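Local coordinates for regulation of enolase protein 1 (Saccharomyces cerevisiae, PDB 3O12) that functions in galactose metabolism through the GAL83 protein and may control the level of the enolase ENO1, at residues V104-G109 / D182-G187; S127-G132 / A176-S181. One frame throughout, in Å; residues are numbered along the deposited sequence.

Interaction 1 (V104-G109 / D182-G187); sequences VRIDDG and DHYLVG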
loop_
_atom_site.group_PDB
_atom_site.type_symbol
_atom_site.label_atom_id
_atom_site.label_comp_id
_atom_site.label_asym_id
_atom_site.label_seq_id
_atom_site.Cartn_x
_atom_site.Cartn_y
_atom_site.Cartn_z
ATOM N N VAL A 104 1.837 -1.707 -5.070
ATOM C CA VAL A 104 2.015 -2.394 -6.342
ATOM C C VAL A 104 3.517 -2.435 -6.576
ATOM O O VAL A 104 4.188 -1.406 -6.469
ATOM C CB VAL A 104 1.353 -1.637 -7.496
ATOM C CG1 VAL A 104 1.603 -2.321 -8.825
ATOM C CG2 VAL A 104 -0.144 -1.441 -7.248
ATOM N N ARG A 105 4.058 -3.608 -6.889
ATOM C CA ARG A 105 5.500 -3.760 -7.011
ATOM C C ARG A 105 5.860 -4.577 -8.240
ATOM O O ARG A 105 5.247 -5.625 -8.509
ATOM C CB ARG A 105 6.044 -4.448 -5.752
ATOM C CG ARG A 105 7.553 -4.686 -5.721
ATOM C CD ARG A 105 7.920 -5.246 -4.345
ATOM N NE ARG A 105 9.320 -5.645 -4.208
ATOM C CZ ARG A 105 10.240 -4.949 -3.547
ATOM N NH1 ARG A 105 9.925 -3.789 -2.971
ATOM N NH2 ARG A 105 11.479 -5.409 -3.452
ATOM N N ILE A 106 6.867 -4.104 -8.972
ATOM C CA ILE A 106 7.518 -4.898 -10.014
ATOM C C ILE A 106 8.814 -5.466 -9.435
ATOM O O ILE A 106 9.063 -6.669 -9.501
ATOM C CB ILE A 106 7.818 -4.038 -11.252
ATOM C CG1 ILE A 106 6.520 -3.524 -11.891
ATOM C CG2 ILE A 106 8.657 -4.836 -12.264
ATOM C CD1 ILE A 106 6.748 -2.514 -13.014
ATOM N N ASP A 107 9.643 -4.588 -8.868
ATOM C CA ASP A 107 10.881 -4.994 -8.205
ATOM C C ASP A 107 11.298 -3.898 -7.234
ATOM O O ASP A 107 10.541 -2.949 -7.020
ATOM C CB ASP A 107 12.000 -5.299 -9.210
ATOM C CG ASP A 107 12.250 -4.166 -10.194
ATOM O OD1 ASP A 107 12.172 -2.975 -9.810
ATOM O OD2 ASP A 107 12.558 -4.471 -11.366
ATOM N N ASP A 108 12.480 -4.010 -6.641
ATOM C CA ASP A 108 12.843 -3.049 -5.595
ATOM C C ASP A 108 13.019 -1.614 -6.103
ATOM O O ASP A 108 13.018 -0.663 -5.312
ATOM C CB ASP A 108 14.061 -3.514 -4.784
ATOM C CG ASP A 108 15.333 -3.582 -5.605
ATOM O OD1 ASP A 108 15.315 -3.211 -6.795
ATOM O OD2 ASP A 108 16.358 -4.023 -5.049
ATOM N N GLY A 109 13.130 -1.451 -7.416
ATOM C CA GLY A 109 13.306 -0.138 -8.002
ATOM C C GLY A 109 12.058 0.454 -8.629
ATOM O O GLY A 109 12.048 1.607 -9.022
ATOM N N ASP A 182 4.625 -7.924 -17.630
ATOM C CA ASP A 182 3.827 -9.133 -17.791
ATOM C C ASP A 182 3.092 -9.491 -16.496
ATOM O O ASP A 182 2.025 -10.111 -16.520
ATOM C CB ASP A 182 4.706 -10.321 -18.217
ATOM C CG ASP A 182 5.173 -10.224 -19.645
ATOM O OD1 ASP A 182 4.583 -9.438 -20.420
ATOM O OD2 ASP A 182 6.132 -10.949 -19.993
ATOM N N HIS A 183 3.675 -9.088 -15.368
ATOM C CA HIS A 183 3.118 -9.369 -14.050
ATOM C C HIS A 183 3.404 -8.244 -13.083
ATOM O O HIS A 183 4.436 -7.582 -13.173
ATOM C CB HIS A 183 3.737 -10.638 -13.467
ATOM C CG HIS A 183 3.513 -11.849 -14.311
ATOM N ND1 HIS A 183 2.295 -12.485 -14.382
ATOM C CD2 HIS A 183 4.342 -12.521 -15.141
ATOM C CE1 HIS A 183 2.386 -13.510 -15.210
ATOM N NE2 HIS A 183 3.617 -13.553 -15.689
ATOM N N TYR A 184 2.489 -8.061 -12.137
ATOM C CA TYR A 184 2.723 -7.189 -10.999
ATOM C C TYR A 184 2.485 -7.961 -9.717
ATOM O O TYR A 184 1.887 -9.044 -9.730
ATOM C CB TYR A 184 1.787 -5.971 -11.028
ATOM C CG TYR A 184 1.926 -5.102 -12.257
ATOM C CD1 TYR A 184 2.849 -4.066 -12.294
ATOM C CD2 TYR A 184 1.130 -5.321 -13.384
ATOM C CE1 TYR A 184 2.977 -3.257 -13.426
ATOM C CE2 TYR A 184 1.253 -4.518 -14.522
ATOM C CZ TYR A 184 2.178 -3.499 -14.532
ATOM O OH TYR A 184 2.298 -2.691 -15.643
ATOM N N LEU A 185 2.953 -7.407 -8.607
ATOM C CA LEU A 185 2.548 -7.868 -7.284
ATOM C C LEU A 185 1.736 -6.758 -6.651
ATOM O O LEU A 185 2.123 -5.600 -6.712
ATOM C CB LEU A 185 3.775 -8.184 -6.423
ATOM C CG LEU A 185 4.623 -9.338 -6.954
ATOM C CD1 LEU A 185 5.999 -9.349 -6.323
ATOM C CD2 LEU A 185 3.896 -10.649 -6.692
ATOM N N VAL A 186 0.604 -7.088 -6.054
ATOM C CA VAL A 186 -0.221 -6.072 -5.416
ATOM C C VAL A 186 -0.801 -6.620 -4.123
ATOM O O VAL A 186 -1.145 -7.803 -4.028
ATOM C CB VAL A 186 -1.336 -5.541 -6.380
ATOM C CG1 VAL A 186 -2.283 -6.656 -6.826
ATOM C CG2 VAL A 186 -2.114 -4.379 -5.746
ATOM N N GLY A 187 -0.908 -5.778 -3.108
ATOM C CA GLY A 187 -1.423 -6.253 -1.841
ATOM C C GLY A 187 -1.102 -5.357 -0.659
ATOM O O GLY A 187 -0.474 -4.300 -0.805
#
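L185 O receives R105 N at 2.8 Å, with 158° at the hydrogen, and also a CA-H...O contact from V104 CA at 3.2 Å. The return bond, L185 N to R105 O at 2.9 Å, completes the hydrogen-bonded pair R105–L185. V104 and V186 form the neighbouring non-hydrogen-bonded pair; their side chains run alongside each other, CG2 to CG2 at 3.8 Å. With V104 CG1 anti to the backbone N (chi1 177°), that branch is directed to the Y184 ring instead, 4.1 Å from CD1. I106 lies beside the same ring, its CG1 3.7 Å from Y184 CD1, approaching obliquely. At I106 the chain turns a corner: I106 and D107 both face H110 in a classic beta bulge, and D107 OD1 accepts G109 N at 3.0 Å in an Asx turn. The extended R105 side chain leaves the contact to form a salt bridge with D70. V104 and V186, on the face away from R105 and L185, meet F83, and V104 also reaches V152; F83 and V152 lie on the second sheet, so these side chains belong to the core between the two layers of an antiparallel beta sandwich.

Interaction 2 (S127-G132 / A176-S181); sequences SVLTNG and APFPTS. With EDO (1,2-ethanediol), chain I.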
loop_
_atom_site.group_PDB
_atom_site.type_symbol
_atom_site.label_atom_id
_atom_site.label_comp_id
_atom_site.label_asym_id
_atom_site.label_seq_id
_atom_site.Cartn_x
_atom_site.Cartn_y
_atom_site.Cartn_z
ATOM N N SER A 127 0.861 8.956 -1.104
ATOM C CA SER A 127 1.301 7.969 -2.074
ATOM C C SER A 127 2.726 8.243 -2.490
ATOM O O SER A 127 3.152 9.400 -2.540
ATOM C CB SER A 127 0.379 7.902 -3.296
ATOM O OG SER A 127 0.340 9.120 -3.994
ATOM N N VAL A 128 3.466 7.176 -2.765
ATOM C CA VAL A 128 4.836 7.280 -3.236
ATOM C C VAL A 128 4.979 6.408 -4.465
ATOM O O VAL A 128 4.779 5.194 -4.392
ATOM C CB VAL A 128 5.847 6.832 -2.177
ATOM C CG1 VAL A 128 7.287 6.939 -2.730
ATOM C CG2 VAL A 128 5.708 7.668 -0.912
ATOM N N LEU A 129 5.298 7.017 -5.598
ATOM C CA LEU A 129 5.552 6.306 -6.835
ATOM C C LEU A 129 7.048 6.292 -7.058
ATOM O O LEU A 129 7.673 7.352 -7.129
ATOM C CB LEU A 129 4.847 7.003 -8.002
ATOM C CG LEU A 129 4.726 6.214 -9.309
ATOM C CD1 LEU A 129 3.690 6.860 -10.215
ATOM C CD2 LEU A 129 6.059 6.101 -10.005
ATOM N N THR A 130 7.617 5.097 -7.141
ATOM C CA THR A 130 9.055 4.932 -7.275
ATOM C C THR A 130 9.351 4.328 -8.629
ATOM O O THR A 130 8.927 3.216 -8.947
ATOM C CB THR A 130 9.594 4.060 -6.133
ATOM O OG1 THR A 130 9.347 4.747 -4.902
ATOM C CG2 THR A 130 11.088 3.808 -6.283
ATOM N N ASN A 131 10.032 5.102 -9.462
ATOM C CA ASN A 131 10.553 4.593 -10.717
ATOM C C ASN A 131 12.009 4.969 -10.740
ATOM O O ASN A 131 12.373 6.051 -11.214
ATOM C CB ASN A 131 9.795 5.199 -11.895
ATOM C CG ASN A 131 10.056 4.455 -13.192
ATOM O OD1 ASN A 131 11.106 3.840 -13.365
ATOM N ND2 ASN A 131 9.100 4.512 -14.109
ATOM N N GLY A 132 12.842 4.105 -10.174
ATOM C CA GLY A 132 14.232 4.438 -9.930
ATOM C C GLY A 132 14.339 5.228 -8.639
ATOM O O GLY A 132 15.056 4.832 -7.722
ATOM N N ALA A 176 -0.903 8.263 -12.855
ATOM C CA ALA A 176 0.497 8.409 -13.236
ATOM C C ALA A 176 0.973 7.325 -14.167
ATOM O O ALA A 176 0.401 6.244 -14.197
ATOM C CB ALA A 176 1.352 8.389 -11.991
ATOM N N PRO A 177 2.062 7.576 -14.898
ATOM C CA PRO A 177 2.682 6.504 -15.678
ATOM C C PRO A 177 3.274 5.464 -14.744
ATOM O O PRO A 177 3.770 5.795 -13.669
ATOM C CB PRO A 177 3.820 7.211 -16.431
ATOM C CG PRO A 177 3.514 8.658 -16.352
ATOM C CD PRO A 177 2.767 8.857 -15.059
ATOM N N PHE A 178 3.235 4.211 -15.168
ATOM C CA PHE A 178 3.851 3.142 -14.402
ATOM C C PHE A 178 4.325 2.131 -15.436
ATOM O O PHE A 178 3.668 1.936 -16.449
ATOM C CB PHE A 178 2.833 2.531 -13.434
ATOM C CG PHE A 178 3.457 1.708 -12.331
ATOM C CD1 PHE A 178 4.230 2.311 -11.350
ATOM C CD2 PHE A 178 3.287 0.335 -12.295
ATOM C CE1 PHE A 178 4.808 1.558 -10.336
ATOM C CE2 PHE A 178 3.862 -0.423 -11.285
ATOM C CZ PHE A 178 4.630 0.186 -10.310
ATOM N N PRO A 179 5.489 1.502 -15.211
ATOM C CA PRO A 179 5.995 0.630 -16.280
ATOM C C PRO A 179 5.049 -0.504 -16.636
ATOM O O PRO A 179 4.420 -1.089 -15.749
ATOM C CB PRO A 179 7.282 0.056 -15.684
ATOM C CG PRO A 179 7.730 1.075 -14.711
ATOM C CD PRO A 179 6.442 1.616 -14.095
ATOM N N THR A 180 4.954 -0.821 -17.924
ATOM C CA THR A 180 4.265 -2.035 -18.341
ATOM C C THR A 180 5.045 -3.247 -17.848
ATOM O O THR A 180 6.264 -3.181 -17.663
ATOM C CB THR A 180 4.110 -2.114 -19.871
ATOM O OG1 THR A 180 5.402 -2.020 -20.479
ATOM C CG2 THR A 180 3.243 -0.975 -20.379
ATOM N N SER A 181 4.337 -4.353 -17.632
ATOM C CA SER A 181 4.965 -5.572 -17.135
ATOM C C SER A 181 4.045 -6.741 -17.424
ATOM O O SER A 181 2.818 -6.573 -17.459
ATOM C CB SER A 181 5.196 -5.459 -15.619
ATOM O OG SER A 181 5.965 -6.553 -15.138
HETATM C C1 EDO I . -2.641 12.295 -1.771
HETATM O O1 EDO I . -2.809 13.207 -2.861
HETATM C C2 EDO I . -1.361 11.496 -1.980
HETATM O O2 EDO I . -1.276 11.080 -3.346
HETATM O O HOH W 1 6.649 5.247 -13.446
#
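The F178 ring meets L129 at its edge, where CD2 sits near the ring plane, 4.4 Å from F178 CD1. One face of the ring carries P179 CD of the next residue, 3.4 Å above the plane and displaced toward the rim. The other flat group, the N131 amide, comes at the P179 ring from the opposite direction, ND2 lying 3.7 Å from P179 CG. The same nitrogen donates to a water at 2.6 Å, and this water in turn donates to P177 O at 2.9 Å, a bridge that stands in for direct bonding, as no hydrogen bond joins the two segments themselves. Strand 122-131 belongs to one sheet of the beta sandwich and strand 172-177 is an edge strand of the other, so the contact joins the two layers near the surface through side chains, at a CA separation of 7.8 Å between N131 and F178. L129 makes the largest contribution. Its CG stands anti to the backbone N (chi1 -166°), and the two methyls divide the work: while CD2 goes to the phenyl ring, CD1 presses against A176 CB at 3.3 Å, tighter than ordinary van der Waals contact, and also lies near P177 O. Earlier on the same strand, and apart from this contact, S127 OG hydrogen-bonds R174 NH1 and, at 2.6 Å, O2 of a 1,2-ethanediol molecule that probably comes from the crystallisation liquor.

Interaction 2 is nested along the chain inside the loop closed by interaction 1, and the two centres lie about 10 Å apart. The connection between strands 172-177 and 185-191 runs from one contact into the other. Within it, Y184 OH makes a hydrogen bond to P179 O at 2.7 Å, and Y184 CE1 packs 3.7 Å from F178 CE2. A second junction lies at the other ends of the segments, where G132 N and G109 O, 2.9 Å apart, are joined by a backbone hydrogen bond. Strands 102-105 and 122-131 both pair with 110-119, and the connection contacts both segments, 104-109 where F178 and P179 touch I106 and 127-132 through L129 and N131.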